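Peptidoglycan-N-acetylglucosamine deacetylase BC_1960 (Bacillus cereus, PDB 5O6Y) removes acetyl groups from N-acetylglucosamine residues of bacterial peptidoglycan with the help of a zinc ion, and also acts on soluble chitin substrates and N-acetylchitooligomers. Local coordinates at residues A[12-17]-A[138-143]; A[24-29]-A[167-172]; A[113-118]-A[208-213]. All coordinates share one frame; numbering follows the deposited sequence.

How the contacts relate
Contact 2 is the buried core: every touching residue is shielded, and four successive parallel bridges carry it to the active site. Contacts 1 and 3 lie farther out and are only partly buried. Contact 1 pairs strands 12-13 and 137-139, then continues into two loops, each with a serine bound to sodium; contact 3 sets strand 115-116, the other neighbour of 137-139, against the loop after helix 204-207, with one direct hydrogen bond and otherwise aliphatic and aromatic contact. Contacts 1 and 2 adjoin, Ser-142 and Ser-168 binding one sodium ion. Arg-117, within 113-118, ties all three together: its NE bonds Val-139 O and its NH1 bonds Thr-26 OG1.

Contact 1 (A[12-17]-A[138-143]); sequences YAFSGP and IVQWSV. With NA (sodium ion), chain P; NA (sodium ion), chain O; NA (sodium ion), chain N; PE3 (3,6,9,12,15,18,21,24,27,30,33,36,39-tridecaoxahentetracontane-1,41-diol), chain I.
Tyr-12 and Gln-140 join side chains where the short parallel strands 12-13 and 137-139 pair in the distorted barrel of the NodB homology fold. Gln-140 NE2 donates to Tyr-12 OH over 3.1 Å, and an angle of 171° at the hydrogen makes the bond nearly straight. The hydroxyl oxygen lies in the amide plane, yet the ring plane is turned 79° from it, and NE2 arrives at the ring's edge. The same edge receives Ile-138: CG of Tyr-12 is anti to the backbone N, which lays CD1 3.5 Å from Ile-138 CG2. Gln-140 is bent at chi2 (-81°), and its aliphatic part runs beside the Phe-14 ring, CB lying 3.6 Å from CD2 of Phe-14.

Between these side chains the backbone register is fixed by Ala-13, which donates from N to Ile-138 O (3.2 Å) and accepts at O from Gln-140 N (3.0 Å), the alternation expected of parallel strands. Farther out, Gln-140 NE2 also bonds Gly-121 O, and Leu-128 of helix 125-133 packs on both Tyr-12 and Ile-138. The side chain of Trp-141 leaves its backbone pointing away from 12-17, and the residue lines the inhibitor pocket, with a polyether carbon over one indole face. Past each strand a loop carries sodium in this crystal: Ser-15 OG bridges two ions, and Ser-142 OG binds a third at 2.8 Å.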
loop_
_atom_site.group_PDB
_atom_site.type_symbol
_atom_site.label_atom_id
_atom_site.label_comp_id
_atom_site.label_asym_id
_atom_site.label_seq_id
_atom_site.Cartn_x
_atom_site.Cartn_y
_atom_site.Cartn_z
ATOM N N TYR A 12 1.929 -13.974 -2.571
ATOM C CA TYR A 12 1.778 -12.989 -3.634
ATOM C C TYR A 12 0.312 -12.952 -4.037
ATOM O O TYR A 12 -0.282 -14.005 -4.293
ATOM C CB TYR A 12 2.677 -13.364 -4.822
ATOM C CG TYR A 12 2.673 -12.405 -5.990
ATOM C CD1 TYR A 12 3.362 -11.202 -5.932
ATOM C CD2 TYR A 12 2.016 -12.725 -7.171
ATOM C CE1 TYR A 12 3.375 -10.331 -7.004
ATOM C CE2 TYR A 12 2.023 -11.863 -8.250
ATOM C CZ TYR A 12 2.704 -10.668 -8.162
ATOM O OH TYR A 12 2.711 -9.809 -9.237
ATOM N N ALA A 13 -0.272 -11.756 -4.083
ATOM C CA ALA A 13 -1.697 -11.645 -4.364
ATOM C C ALA A 13 -2.014 -10.264 -4.920
ATOM O O ALA A 13 -1.293 -9.293 -4.678
ATOM C CB ALA A 13 -2.536 -11.918 -3.111
ATOM N N PHE A 14 -3.119 -10.198 -5.666
ATOM C CA PHE A 14 -3.635 -8.946 -6.201
ATOM C C PHE A 14 -4.878 -8.442 -5.484
ATOM O O PHE A 14 -5.136 -7.235 -5.510
ATOM C CB PHE A 14 -3.965 -9.096 -7.695
ATOM C CG PHE A 14 -2.768 -9.381 -8.554
ATOM C CD1 PHE A 14 -2.333 -10.681 -8.751
ATOM C CD2 PHE A 14 -2.077 -8.349 -9.164
ATOM C CE1 PHE A 14 -1.230 -10.945 -9.540
ATOM C CE2 PHE A 14 -0.975 -8.609 -9.953
ATOM C CZ PHE A 14 -0.551 -9.906 -10.142
ATOM N N SER A 15 -5.648 -9.325 -4.852
ATOM C CA SER A 15 -6.885 -8.944 -4.186
ATOM C C SER A 15 -7.150 -9.939 -3.064
ATOM O O SER A 15 -6.417 -10.915 -2.888
ATOM C CB SER A 15 -8.048 -8.879 -5.183
ATOM O OG SER A 15 -8.137 -10.068 -5.950
ATOM N N GLY A 16 -8.213 -9.687 -2.303
ATOM C CA GLY A 16 -8.518 -10.485 -1.139
ATOM C C GLY A 16 -9.673 -11.449 -1.332
ATOM O O GLY A 16 -10.142 -11.686 -2.451
ATOM N N PRO A 17 -10.156 -12.022 -0.229
ATOM C CA PRO A 17 -11.188 -13.063 -0.323
ATOM C C PRO A 17 -12.480 -12.540 -0.934
ATOM O O PRO A 17 -12.922 -11.425 -0.651
ATOM C CB PRO A 17 -11.390 -13.493 1.135
ATOM C CG PRO A 17 -10.118 -13.109 1.822
ATOM C CD PRO A 17 -9.679 -11.843 1.153
ATOM N N ILE A 138 4.004 -10.163 -0.599
ATOM C CA ILE A 138 3.877 -9.115 -1.605
ATOM C C ILE A 138 2.423 -8.991 -2.024
ATOM O O ILE A 138 1.780 -9.981 -2.369
ATOM C CB ILE A 138 4.779 -9.373 -2.834
ATOM C CG1 ILE A 138 6.250 -9.111 -2.502
ATOM C CG2 ILE A 138 4.359 -8.487 -3.996
ATOM C CD1 ILE A 138 6.948 -10.266 -1.836
ATOM N N VAL A 139 1.903 -7.768 -1.987
ATOM C CA VAL A 139 0.529 -7.484 -2.379
ATOM C C VAL A 139 0.555 -6.370 -3.412
ATOM O O VAL A 139 1.059 -5.275 -3.136
ATOM C CB VAL A 139 -0.346 -7.089 -1.179
ATOM C CG1 VAL A 139 -1.691 -6.567 -1.658
ATOM C CG2 VAL A 139 -0.532 -8.278 -0.250
ATOM N N GLN A 140 0.019 -6.649 -4.599
ATOM C CA GLN A 140 -0.116 -5.630 -5.631
ATOM C C GLN A 140 -1.419 -4.866 -5.437
ATOM O O GLN A 140 -1.666 -4.320 -4.357
ATOM C CB GLN A 140 -0.058 -6.261 -7.023
ATOM C CG GLN A 140 1.173 -7.121 -7.278
ATOM C CD GLN A 140 2.404 -6.311 -7.648
ATOM O OE1 GLN A 140 2.506 -5.126 -7.328
ATOM N NE2 GLN A 140 3.344 -6.950 -8.334
ATOM N N TRP A 141 -2.262 -4.828 -6.468
ATOM C CA TRP A 141 -3.532 -4.118 -6.395
ATOM C C TRP A 141 -4.426 -4.595 -7.530
ATOM O O TRP A 141 -3.955 -5.161 -8.519
ATOM C CB TRP A 141 -3.334 -2.600 -6.473
ATOM C CG TRP A 141 -2.699 -2.155 -7.753
ATOM C CD1 TRP A 141 -3.338 -1.773 -8.899
ATOM C CD2 TRP A 141 -1.296 -2.057 -8.027
ATOM N NE1 TRP A 141 -2.419 -1.439 -9.865
ATOM C CE2 TRP A 141 -1.158 -1.606 -9.355
ATOM C CE3 TRP A 141 -0.143 -2.305 -7.277
ATOM C CZ2 TRP A 141 0.084 -1.401 -9.948
ATOM C CZ3 TRP A 141 1.092 -2.098 -7.867
ATOM C CH2 TRP A 141 1.195 -1.651 -9.189
ATOM N N SER A 142 -5.731 -4.352 -7.374
ATOM C CA SER A 142 -6.707 -4.698 -8.396
ATOM C C SER A 142 -7.565 -3.527 -8.849
ATOM O O SER A 142 -8.306 -3.671 -9.828
ATOM C CB SER A 142 -7.626 -5.832 -7.907
ATOM O OG SER A 142 -8.391 -5.436 -6.782
ATOM N N VAL A 143 -7.501 -2.383 -8.170
ATOM C CA VAL A 143 -8.200 -1.170 -8.581
ATOM C C VAL A 143 -7.189 -0.034 -8.583
ATOM O O VAL A 143 -6.623 0.300 -7.535
ATOM C CB VAL A 143 -9.386 -0.834 -7.660
ATOM C CG1 VAL A 143 -10.090 0.427 -8.144
ATOM C CG2 VAL A 143 -10.361 -1.995 -7.597
HETATM NA NA NA P . -10.371 -11.066 -4.936
HETATM NA NA NA O . -6.624 -11.535 -7.541
HETATM NA NA NA N . -11.023 -6.149 -7.306
HETATM O O25 PE3 I . -2.005 -4.176 -12.286
HETATM C C24 PE3 I . -1.909 -4.739 -11.007
HETATM C C23 PE3 I . -0.539 -5.399 -10.873
HETATM O O22 PE3 I . 0.337 -4.787 -11.776
HETATM O O HOH W 1 -4.422 -12.426 -6.331
HETATM O O HOH W 2 -11.042 -5.470 -10.157
HETATM O O HOH W 3 -11.730 -8.723 -5.909
#

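Contact 2 (A[24-29]-A[167-172]); sequences ALTFDD and GSVILQ. With NA (sodium ion), chain N; 5YA (4-naphthalen-1-yl-~{N}-oxidanyl-benzamide), chain H.
Thr-26 and Ile-170 meet through one doubly used acceptor, Ile-170 O, which takes the backbone N of Thr-26 at 3.1 Å and also its hydroxyl. The OG1 separation from that oxygen refines to a very short value and is best treated as approximate. OG1 sits between the backbone N and the carbonyl carbon (chi1 62°), which turns it to the neighbouring strand, and Arg-117 NH1 supplies its second bond. The side chains of Thr-26 and Val-169 cross at about a right angle, with CG2 of Thr-26 3.9 Å from CG1 of Val-169. Ala-24 and Leu-171 share this face of the sheet, where helix 204-207 covers Ala-24, Thr-26 and Val-169.

On the other face the side chains run in parallel pairs. Leu-25 lies beside Ile-170, CD2 to CD1 3.9 Å, and Phe-27 lies beside Gln-172 with ring and amide planes 35° apart. Gln-172 OE1 comes obliquely to within 3.2 Å of Phe-27 CE1; a water over one face of that ring donates to OE1 and to Thr-26 O. Helix 37-45 packs on Leu-25 and Phe-27.

At the far end Asp-28 crosses Leu-171 nearly perpendicularly, OD2 being 3.4 Å from CD1 of Leu-171. OD2 also lies 2.8 Å from O1 of the bound hydroxamate inhibitor, while CD2 of Leu-171 rests 3.5 Å from C13 of its central benzene ring. Backbone bonds run the whole length, from Ala-24 N to Asp-28 N, with the strand axes 26° apart. Adjacent parallel strands ending in the pocket, with Asp-28 predicted as proton acceptor beside the zinc ligand Asp-29, are characteristic of the (beta/alpha) barrel of the polysaccharide deacetylase (NodB homology) family, whose catalytic centre sits at the C-terminal ends of its strands.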
loop_
_atom_site.group_PDB
_atom_site.type_symbol
_atom_site.label_atom_id
_atom_site.label_comp_id
_atom_site.label_asym_id
_atom_site.label_seq_id
_atom_site.Cartn_x
_atom_site.Cartn_y
_atom_site.Cartn_z
ATOM N N ALA A 24 -9.715 -2.785 0.701
ATOM C CA ALA A 24 -8.489 -2.310 1.332
ATOM C C ALA A 24 -7.983 -1.078 0.601
ATOM O O ALA A 24 -7.729 -1.131 -0.606
ATOM C CB ALA A 24 -7.413 -3.401 1.342
ATOM N N LEU A 25 -7.835 0.025 1.333
ATOM C CA LEU A 25 -7.189 1.225 0.820
ATOM C C LEU A 25 -5.694 1.155 1.111
ATOM O O LEU A 25 -5.289 0.868 2.242
ATOM C CB LEU A 25 -7.789 2.480 1.455
ATOM C CG LEU A 25 -9.248 2.825 1.149
ATOM C CD1 LEU A 25 -9.756 3.909 2.094
ATOM C CD2 LEU A 25 -9.394 3.266 -0.297
ATOM N N THR A 26 -4.880 1.407 0.089
ATOM C CA THR A 26 -3.433 1.446 0.232
ATOM C C THR A 26 -2.896 2.741 -0.361
ATOM O O THR A 26 -3.483 3.308 -1.287
ATOM C CB THR A 26 -2.751 0.241 -0.442
ATOM O OG1 THR A 26 -3.010 0.259 -1.852
ATOM C CG2 THR A 26 -3.263 -1.068 0.150
ATOM N N PHE A 27 -1.772 3.202 0.183
ATOM C CA PHE A 27 -1.181 4.481 -0.196
ATOM C C PHE A 27 0.324 4.313 -0.340
ATOM O O PHE A 27 0.964 3.688 0.511
ATOM C CB PHE A 27 -1.510 5.568 0.837
ATOM C CG PHE A 27 -2.986 5.829 0.988
ATOM C CD1 PHE A 27 -3.623 6.768 0.196
ATOM C CD2 PHE A 27 -3.737 5.131 1.921
ATOM C CE1 PHE A 27 -4.980 7.007 0.333
ATOM C CE2 PHE A 27 -5.095 5.365 2.060
ATOM C CZ PHE A 27 -5.715 6.303 1.265
ATOM N N ASP A 28 0.884 4.874 -1.410
ATOM C CA ASP A 28 2.267 4.633 -1.791
ATOM C C ASP A 28 3.073 5.925 -1.824
ATOM O O ASP A 28 2.524 7.017 -1.998
ATOM C CB ASP A 28 2.344 3.959 -3.164
ATOM C CG ASP A 28 2.089 2.470 -3.093
ATOM O OD1 ASP A 28 1.823 1.964 -1.987
ATOM O OD2 ASP A 28 2.160 1.801 -4.140
ATOM N N ASP A 29 4.387 5.770 -1.647
ATOM C CA ASP A 29 5.465 6.736 -1.852
ATOM C C ASP A 29 5.693 7.644 -0.650
ATOM O O ASP A 29 6.654 8.408 -0.657
ATOM C CB ASP A 29 5.272 7.608 -3.107
ATOM C CG ASP A 29 5.220 6.792 -4.375
ATOM O OD1 ASP A 29 5.762 5.670 -4.389
ATOM O OD2 ASP A 29 4.631 7.267 -5.362
ATOM N N GLY A 167 -13.016 -7.822 -1.743
ATOM C CA GLY A 167 -11.618 -8.184 -1.816
ATOM C C GLY A 167 -10.743 -7.236 -2.606
ATOM O O GLY A 167 -9.546 -7.509 -2.755
ATOM N N SER A 168 -11.292 -6.132 -3.109
ATOM C CA SER A 168 -10.507 -5.205 -3.913
ATOM C C SER A 168 -9.419 -4.537 -3.080
ATOM O O SER A 168 -9.636 -4.166 -1.923
ATOM C CB SER A 168 -11.410 -4.138 -4.533
ATOM O OG SER A 168 -12.283 -4.699 -5.497
ATOM N N VAL A 169 -8.240 -4.390 -3.678
ATOM C CA VAL A 169 -7.126 -3.657 -3.087
ATOM C C VAL A 169 -6.894 -2.427 -3.955
ATOM O O VAL A 169 -6.496 -2.545 -5.120
ATOM C CB VAL A 169 -5.860 -4.517 -2.986
ATOM C CG1 VAL A 169 -4.711 -3.699 -2.415
ATOM C CG2 VAL A 169 -6.122 -5.750 -2.132
ATOM N N ILE A 170 -7.143 -1.245 -3.397
ATOM C CA ILE A 170 -7.148 0.004 -4.153
ATOM C C ILE A 170 -5.808 0.700 -3.972
ATOM O O ILE A 170 -5.240 0.699 -2.874
ATOM C CB ILE A 170 -8.311 0.909 -3.705
ATOM C CG1 ILE A 170 -9.607 0.098 -3.629
ATOM C CG2 ILE A 170 -8.470 2.080 -4.654
ATOM C CD1 ILE A 170 -10.758 0.822 -2.967
ATOM N N LEU A 171 -5.301 1.300 -5.044
ATOM C CA LEU A 171 -3.988 1.930 -5.036
ATOM C C LEU A 171 -4.148 3.442 -5.128
ATOM O O LEU A 171 -4.771 3.951 -6.065
ATOM C CB LEU A 171 -3.128 1.400 -6.183
ATOM C CG LEU A 171 -1.853 2.164 -6.550
ATOM C CD1 LEU A 171 -0.954 2.392 -5.347
ATOM C CD2 LEU A 171 -1.113 1.411 -7.631
ATOM N N GLN A 172 -3.593 4.153 -4.152
ATOM C CA GLN A 172 -3.475 5.602 -4.210
ATOM C C GLN A 172 -2.058 5.996 -3.814
ATOM O O GLN A 172 -1.260 5.168 -3.364
ATOM C CB GLN A 172 -4.513 6.292 -3.317
ATOM C CG GLN A 172 -5.893 6.387 -3.951
ATOM C CD GLN A 172 -6.928 6.986 -3.017
ATOM O OE1 GLN A 172 -7.156 6.477 -1.919
ATOM N NE2 GLN A 172 -7.563 8.071 -3.449
HETATM NA NA NA N . -11.023 -6.149 -7.306
HETATM C C1 5YA H . -0.650 2.943 -14.021
HETATM C C2 5YA H . 0.094 3.114 -12.850
HETATM C C3 5YA H . 1.010 2.150 -12.430
HETATM C C4 5YA H . 1.180 0.959 -13.201
HETATM C C5 5YA H . 0.420 0.784 -14.396
HETATM C C6 5YA H . -0.502 1.796 -14.798
HETATM C C7 5YA H . 2.099 -0.060 -12.811
HETATM C C8 5YA H . 2.240 -1.203 -13.592
HETATM O O1 5YA H . 3.588 2.096 -6.503
HETATM C C9 5YA H . 1.494 -1.372 -14.762
HETATM C C10 5YA H . 0.590 -0.398 -15.173
HETATM C C11 5YA H . 1.775 2.370 -11.167
HETATM C C12 5YA H . 1.414 1.653 -10.043
HETATM C C13 5YA H . 2.091 1.826 -8.853
HETATM N N1 5YA H . 4.698 3.867 -7.251
HETATM C C14 5YA H . 3.130 2.730 -8.768
HETATM C C15 5YA H . 3.497 3.463 -9.888
HETATM C C16 5YA H . 2.818 3.285 -11.088
HETATM C C17 5YA H . 3.835 2.880 -7.419
HETATM O O2 5YA H . 5.344 4.010 -6.010
HETATM O O HOH W 4 -6.188 3.794 -1.422
HETATM O O HOH W 2 -11.042 -5.470 -10.157
#

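Contact 3 (A[113-118]-A[208-213]); sequences PKFIRP and FQTSKE. With SO4 (sulfate ion), chain G.
The carbonyl oxygen of Lys-212 is gripped twice, by the backbone N of Lys-114 at 3.0 Å and by a water that donates to it at 2.8 Å. The first bond is fairly straight at the hydrogen (154°), but its donor stands 38° above the carbonyl plane, so it is not directed at a lone pair. It belongs to a single backbone bridge between the approach to strand 115-116 and the loop following helix 204-207, a bridge that ties the last residues of the chain to the NodB homology fold. The same water reaches Phe-115 N through a weak bond and lies in the plane of the Phe-115 ring, at its edge.

Around this bridge the aliphatic chain of Lys-114 does most of the touching. It leaves trans to its own N and stays extended as far as CE, which carries CD to 3.2 Å from Ser-211 O and CE to 3.3 Å from Thr-210 OG1. The ammonium group is bonded to Asn-135 O, and it is CE, not NZ, that comes nearest to Thr-210 OG1.

Phe-115 supplies the apolar half. Its CE2 meets Phe-208 CD2 at 4.0 Å, an approach at the edge of the Phe-115 ring by obliquely crossing side chains. Thr-210 and Phe-115 approach each other head-on, and CG2 of Thr-210 sits obliquely, 3.7 Å from CZ of Phe-115. Val-139, Phe-53 and Leu-204 pack on Phe-115 too, joining the strands to helix 204-207.

The loop's outer side closes as an ST turn: Ser-211 OG accepts from Glu-213 N at 3.1 Å, almost linearly (170°), and donates to sulfate O4 at 2.8 Å.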
loop_
_atom_site.group_PDB
_atom_site.type_symbol
_atom_site.label_atom_id
_atom_site.label_comp_id
_atom_site.label_asym_id
_atom_site.label_seq_id
_atom_site.Cartn_x
_atom_site.Cartn_y
_atom_site.Cartn_z
ATOM N N PRO A 113 7.946 -4.482 8.985
ATOM C CA PRO A 113 6.732 -4.723 8.196
ATOM C C PRO A 113 6.813 -6.021 7.407
ATOM O O PRO A 113 7.850 -6.362 6.833
ATOM C CB PRO A 113 6.665 -3.504 7.268
ATOM C CG PRO A 113 7.470 -2.452 7.964
ATOM C CD PRO A 113 8.575 -3.192 8.655
ATOM N N LYS A 114 5.699 -6.748 7.387
ATOM C CA LYS A 114 5.619 -8.009 6.661
ATOM C C LYS A 114 5.276 -7.817 5.190
ATOM O O LYS A 114 5.678 -8.637 4.354
ATOM C CB LYS A 114 4.577 -8.924 7.312
ATOM C CG LYS A 114 4.540 -10.340 6.754
ATOM C CD LYS A 114 3.263 -11.056 7.156
ATOM C CE LYS A 114 3.322 -12.537 6.821
ATOM N NZ LYS A 114 4.347 -13.244 7.635
ATOM N N PHE A 115 4.555 -6.752 4.851
ATOM C CA PHE A 115 4.052 -6.567 3.497
ATOM C C PHE A 115 5.026 -5.745 2.663
ATOM O O PHE A 115 5.532 -4.713 3.116
ATOM C CB PHE A 115 2.674 -5.904 3.525
ATOM C CG PHE A 115 1.569 -6.844 3.907
ATOM C CD1 PHE A 115 1.324 -7.147 5.235
ATOM C CD2 PHE A 115 0.785 -7.442 2.935
ATOM C CE1 PHE A 115 0.314 -8.023 5.587
ATOM C CE2 PHE A 115 -0.227 -8.316 3.281
ATOM C CZ PHE A 115 -0.462 -8.607 4.609
ATOM N N ILE A 116 5.287 -6.219 1.447
ATOM C CA ILE A 116 6.113 -5.532 0.464
ATOM C C ILE A 116 5.243 -5.222 -0.746
ATOM O O ILE A 116 4.403 -6.038 -1.138
ATOM C CB ILE A 116 7.334 -6.384 0.050
ATOM C CG1 ILE A 116 8.299 -6.563 1.221
ATOM C CG2 ILE A 116 8.060 -5.769 -1.141
ATOM C CD1 ILE A 116 9.551 -7.326 0.849
ATOM N N ARG A 117 5.427 -4.038 -1.325
ATOM C CA ARG A 117 4.840 -3.715 -2.621
ATOM C C ARG A 117 5.963 -3.242 -3.532
ATOM O O ARG A 117 6.643 -2.246 -3.208
ATOM C CB ARG A 117 3.743 -2.655 -2.518
ATOM C CG ARG A 117 3.184 -2.255 -3.877
ATOM C CD ARG A 117 1.945 -1.390 -3.753
ATOM N NE ARG A 117 0.770 -2.158 -3.352
ATOM C CZ ARG A 117 -0.393 -1.609 -3.015
ATOM N NH1 ARG A 117 -0.530 -0.290 -3.025
ATOM N NH2 ARG A 117 -1.416 -2.377 -2.663
ATOM N N PRO A 118 6.206 -3.906 -4.657
ATOM C CA PRO A 118 7.273 -3.473 -5.555
ATOM C C PRO A 118 6.840 -2.263 -6.360
ATOM O O PRO A 118 5.705 -2.212 -6.861
ATOM C CB PRO A 118 7.492 -4.699 -6.454
ATOM C CG PRO A 118 6.156 -5.363 -6.489
ATOM C CD PRO A 118 5.525 -5.121 -5.140
ATOM N N PHE A 208 -5.787 -10.650 4.535
ATOM C CA PHE A 208 -5.117 -11.909 4.247
ATOM C C PHE A 208 -4.844 -12.730 5.501
ATOM O O PHE A 208 -4.127 -13.734 5.428
ATOM C CB PHE A 208 -3.822 -11.646 3.471
ATOM C CG PHE A 208 -4.044 -10.947 2.155
ATOM C CD1 PHE A 208 -4.518 -11.647 1.057
ATOM C CD2 PHE A 208 -3.797 -9.590 2.020
ATOM C CE1 PHE A 208 -4.737 -11.009 -0.152
ATOM C CE2 PHE A 208 -4.016 -8.947 0.810
ATOM C CZ PHE A 208 -4.487 -9.659 -0.277
ATOM N N GLN A 209 -5.415 -12.337 6.640
ATOM C CA GLN A 209 -5.360 -13.105 7.885
ATOM C C GLN A 209 -3.926 -13.495 8.243
ATOM O O GLN A 209 -3.584 -14.669 8.398
ATOM C CB GLN A 209 -6.265 -14.336 7.802
ATOM C CG GLN A 209 -7.748 -14.008 7.873
ATOM C CD GLN A 209 -8.118 -13.288 9.157
ATOM O OE1 GLN A 209 -8.297 -13.914 10.201
ATOM N NE2 GLN A 209 -8.227 -11.964 9.085
ATOM N N THR A 210 -3.086 -12.475 8.375
ATOM C CA THR A 210 -1.696 -12.677 8.755
ATOM C C THR A 210 -1.254 -11.499 9.609
ATOM O O THR A 210 -1.922 -10.464 9.673
ATOM C CB THR A 210 -0.797 -12.844 7.523
ATOM O OG1 THR A 210 0.403 -13.533 7.895
ATOM C CG2 THR A 210 -0.433 -11.486 6.930
ATOM N N SER A 211 -0.118 -11.671 10.278
ATOM C CA SER A 211 0.408 -10.616 11.129
ATOM C C SER A 211 0.900 -9.442 10.289
ATOM O O SER A 211 1.227 -9.577 9.108
ATOM C CB SER A 211 1.546 -11.146 12.001
ATOM O OG SER A 211 2.130 -10.101 12.761
ATOM N N LYS A 212 0.945 -8.268 10.921
ATOM C CA LYS A 212 1.492 -7.085 10.271
ATOM C C LYS A 212 3.013 -7.055 10.302
ATOM O O LYS A 212 3.621 -6.294 9.542
ATOM C CB LYS A 212 0.951 -5.818 10.934
ATOM C CG LYS A 212 1.419 -5.641 12.366
ATOM C CD LYS A 212 1.084 -4.261 12.902
ATOM C CE LYS A 212 1.604 -4.095 14.322
ATOM N NZ LYS A 212 1.349 -2.730 14.858
ATOM N N GLU A 213 3.635 -7.858 11.158
ATOM C CA GLU A 213 5.078 -7.871 11.324
ATOM C C GLU A 213 5.659 -9.197 10.852
ATOM O O GLU A 213 4.955 -10.201 10.713
ATOM C CB GLU A 213 5.467 -7.621 12.785
ATOM C CG GLU A 213 4.905 -8.639 13.760
ATOM C CD GLU A 213 5.449 -8.461 15.162
ATOM O OE1 GLU A 213 6.526 -7.844 15.308
ATOM O OE2 GLU A 213 4.800 -8.936 16.118
HETATM S S SO4 G . -0.283 -8.520 14.835
HETATM O O1 SO4 G . -0.685 -9.870 14.445
HETATM O O2 SO4 G . -0.818 -7.555 13.876
HETATM O O3 SO4 G . -0.805 -8.233 16.169
HETATM O O4 SO4 G . 1.175 -8.431 14.860
HETATM O O HOH W 5 3.162 -4.870 7.185
#